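Local coordinates for protein lysyl oxidase (Pichia pastoris, PDB 1W7C) that is a copper- and topaquinone-dependent amine oxidase that probably oxidises primary amines, including lysine side chains, to aldehydes, at residues T22-A25 / K26-Q30. Sequence-based numbering, arbitrary orientation.
Sequences TSLA and KEEVQ
Leu24 and Ala25 meet Glu28 and Val29 at the start of helix 26-39, where a hydrophobic staple is combined with half of a capping box. Ala25 is the N-cap and has no side-chain acceptor, so the box has one side: the carboxylate of Glu28, three residues on, turns back to the N-cap amide. Ala25 N donates to Glu28 OE1 at 2.8 Å along a nearly straight path (164°), and OE1 accepts through its anti lone pair, the one away from OE2. Glu28 reaches it because its CG stands opposite its own carbonyl carbon (chi1 -69°) and the chain is extended beyond, bringing the carboxylate back to the N-cap amide. OE2 forms a salt bridge with Arg81, whose guanidinium also bonds to Thr22 O, so one oxygen of Glu28 holds the N-cap amide while the other ties the helix start to Arg81. The side chain of Leu24 passes Glu28 at about a right angle, with CD2 3.7 Å from OE1. In the staple Leu24 meets Val29 at a slant, its CB 3.6 Å from CG2 of the valine, and CD1 of the leucine approaches the same methyl. Leu24 also packs on Ile58 and Thr60 of strand 53-61, which joins the helix start to the sheet of this N-terminal region. In one of its two conformers, Glu27 lays the face of its carboxylate against the Ala25 methyl, CD to CB 3.5 Å. Acidic groups at this end probably interact favourably with the helix dipole. On the backbone, Ala25 O accepts a weak bond from Glu28 N and a far straighter one from Val29 N at 3.0 Å, and Val29 CG2 sits 3.5 Å from that same Ala25 O.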
ATOM      1  N   THR A  22      13.452  20.622 -20.871  1.00 15.68           N
ATOM      2  CA  THR A  22      13.684  19.457 -21.696  1.00 15.65           C
ATOM      3  C   THR A  22      15.174  19.232 -21.964  1.00 15.55           C
ATOM      4  O   THR A  22      15.982  20.177 -21.942  1.00 15.96           O
ATOM      5  CB  THR A  22      12.874  19.614 -23.012  1.00 15.42           C
ATOM      6  OG1 THR A  22      12.697  18.341 -23.623  1.00 15.87           O
ATOM      7  CG2 THR A  22      13.608  20.502 -24.033  1.00 17.55           C
ATOM      8  N   SER A  23      15.513  17.972 -22.250  1.00 15.08           N
ATOM      9  CA  SER A  23      16.898  17.617 -22.537  1.00 16.28           C
ATOM     10  C   SER A  23      17.392  18.350 -23.766  1.00 16.34           C
ATOM     11  O   SER A  23      16.609  18.835 -24.595  1.00 16.83           O
ATOM     12  CB  SER A  23      17.048  16.102 -22.742  1.00 15.45           C
ATOM     13  OG  SER A  23      16.424  15.676 -23.950  1.00 16.27           O
ATOM     14  N   LEU A  24      18.708  18.452 -23.881  1.00 16.69           N
ATOM     15  CA  LEU A  24      19.296  19.078 -25.055  1.00 17.04           C
ATOM     16  C   LEU A  24      18.955  18.319 -26.330  1.00 18.15           C
ATOM     17  O   LEU A  24      18.918  17.091 -26.372  1.00 19.37           O
ATOM     18  CB  LEU A  24      20.799  19.178 -24.905  1.00 17.57           C
ATOM     19  CG  LEU A  24      21.308  20.064 -23.767  1.00 18.79           C
ATOM     20  CD1 LEU A  24      22.815  19.950 -23.730  1.00 19.55           C
ATOM     21  CD2 LEU A  24      20.842  21.514 -23.938  1.00 19.16           C
ATOM     22  N   ALA A  25      18.623  19.066 -27.375  1.00 17.74           N
ATOM     23  CA  ALA A  25      18.496  18.496 -28.703  1.00 18.57           C
ATOM     24  C   ALA A  25      19.866  18.034 -29.216  1.00 18.58           C
ATOM     25  O   ALA A  25      20.901  18.528 -28.776  1.00 18.86           O
ATOM     26  CB  ALA A  25      17.924  19.546 -29.627  1.00 21.63           C
ATOM     27  N   LYS A  26      19.868  17.083 -30.132  0.65 20.09           N
ATOM     28  CA  LYS A  26      21.122  16.594 -30.711  0.65 26.40           C
ATOM     29  C   LYS A  26      21.985  17.758 -31.200  0.65 28.39           C
ATOM     30  O   LYS A  26      23.192  17.790 -30.970  0.65 23.44           O
ATOM     31  CB  LYS A  26      20.832  15.610 -31.838  0.65 33.02           C
ATOM     32  CG  LYS A  26      22.096  14.936 -32.384  0.65 33.21           C
ATOM     33  CD  LYS A  26      21.795  13.791 -33.336  0.65 49.61           C
ATOM     34  CE  LYS A  26      22.952  12.790 -33.414  0.65 65.41           C
ATOM     35  NZ  LYS A  26      24.285  13.382 -33.063  0.65 50.47           N
ATOM     36  N   GLU A  27      21.348  18.701 -31.900  1.00 22.02           N
ATOM     37  CA  GLU A  27      22.041  19.866 -32.445  1.00 27.93           C
ATOM     38  C   GLU A  27      22.689  20.739 -31.343  1.00 21.93           C
ATOM     39  O   GLU A  27      23.774  21.298 -31.535  1.00 23.66           O
ATOM     40  CB  GLU A  27      21.087  20.706 -33.330  0.50 36.44           C
ATOM     41  CG  GLU A  27      19.800  21.196 -32.647  0.50 35.80           C
ATOM     42  CD  GLU A  27      18.552  20.352 -32.948  0.50 52.68           C
ATOM     43  OE1 GLU A  27      17.435  20.928 -32.939  0.50 45.88           O
ATOM     44  OE2 GLU A  27      18.672  19.116 -33.163  0.50 37.18           O
ATOM     45  N   GLU A  28      22.017  20.850 -30.197  1.00 20.39           N
ATOM     46  CA  GLU A  28      22.550  21.608 -29.084  1.00 19.76           C
ATOM     47  C   GLU A  28      23.755  20.893 -28.478  1.00 21.26           C
ATOM     48  O   GLU A  28      24.786  21.512 -28.216  1.00 21.59           O
ATOM     49  CB  GLU A  28      21.495  21.808 -27.981  1.00 20.98           C
ATOM     50  CG  GLU A  28      20.362  22.720 -28.362  1.00 19.70           C
ATOM     51  CD  GLU A  28      19.276  22.845 -27.301  1.00 21.29           C
ATOM     52  OE1 GLU A  28      18.664  21.825 -26.931  1.00 22.59           O
ATOM     53  OE2 GLU A  28      19.032  23.985 -26.860  1.00 23.74           O
ATOM     54  N   VAL A  29      23.644  19.587 -28.299  1.00 20.16           N
ATOM     55  CA  VAL A  29      24.769  18.804 -27.819  1.00 20.51           C
ATOM     56  C   VAL A  29      25.959  18.971 -28.785  1.00 21.39           C
ATOM     57  O   VAL A  29      27.091  19.156 -28.357  1.00 21.44           O
ATOM     58  CB  VAL A  29      24.391  17.314 -27.663  1.00 20.18           C
ATOM     59  CG1 VAL A  29      25.620  16.486 -27.295  1.00 21.95           C
ATOM     60  CG2 VAL A  29      23.318  17.168 -26.600  1.00 22.37           C
ATOM     61  N   GLN A  30      25.698  18.894 -30.084  1.00 21.55           N
ATOM     62  CA  GLN A  30      26.767  18.997 -31.070  1.00 23.81           C
ATOM     63  C   GLN A  30      27.475  20.339 -31.010  1.00 21.52           C
ATOM     64  O   GLN A  30      28.706  20.390 -31.034  1.00 24.15           O
ATOM     65  CB  GLN A  30      26.213  18.792 -32.473  1.00 26.92           C
ATOM     66  CG  GLN A  30      27.289  18.672 -33.540  1.00 28.86           C
ATOM     67  CD  GLN A  30      28.135  17.432 -33.396  1.00 32.09           C
ATOM     68  OE1 GLN A  30      27.648  16.335 -33.600  1.00 37.47           O
ATOM     69  NE2 GLN A  30      29.424  17.608 -33.071  1.00 31.62           N
TER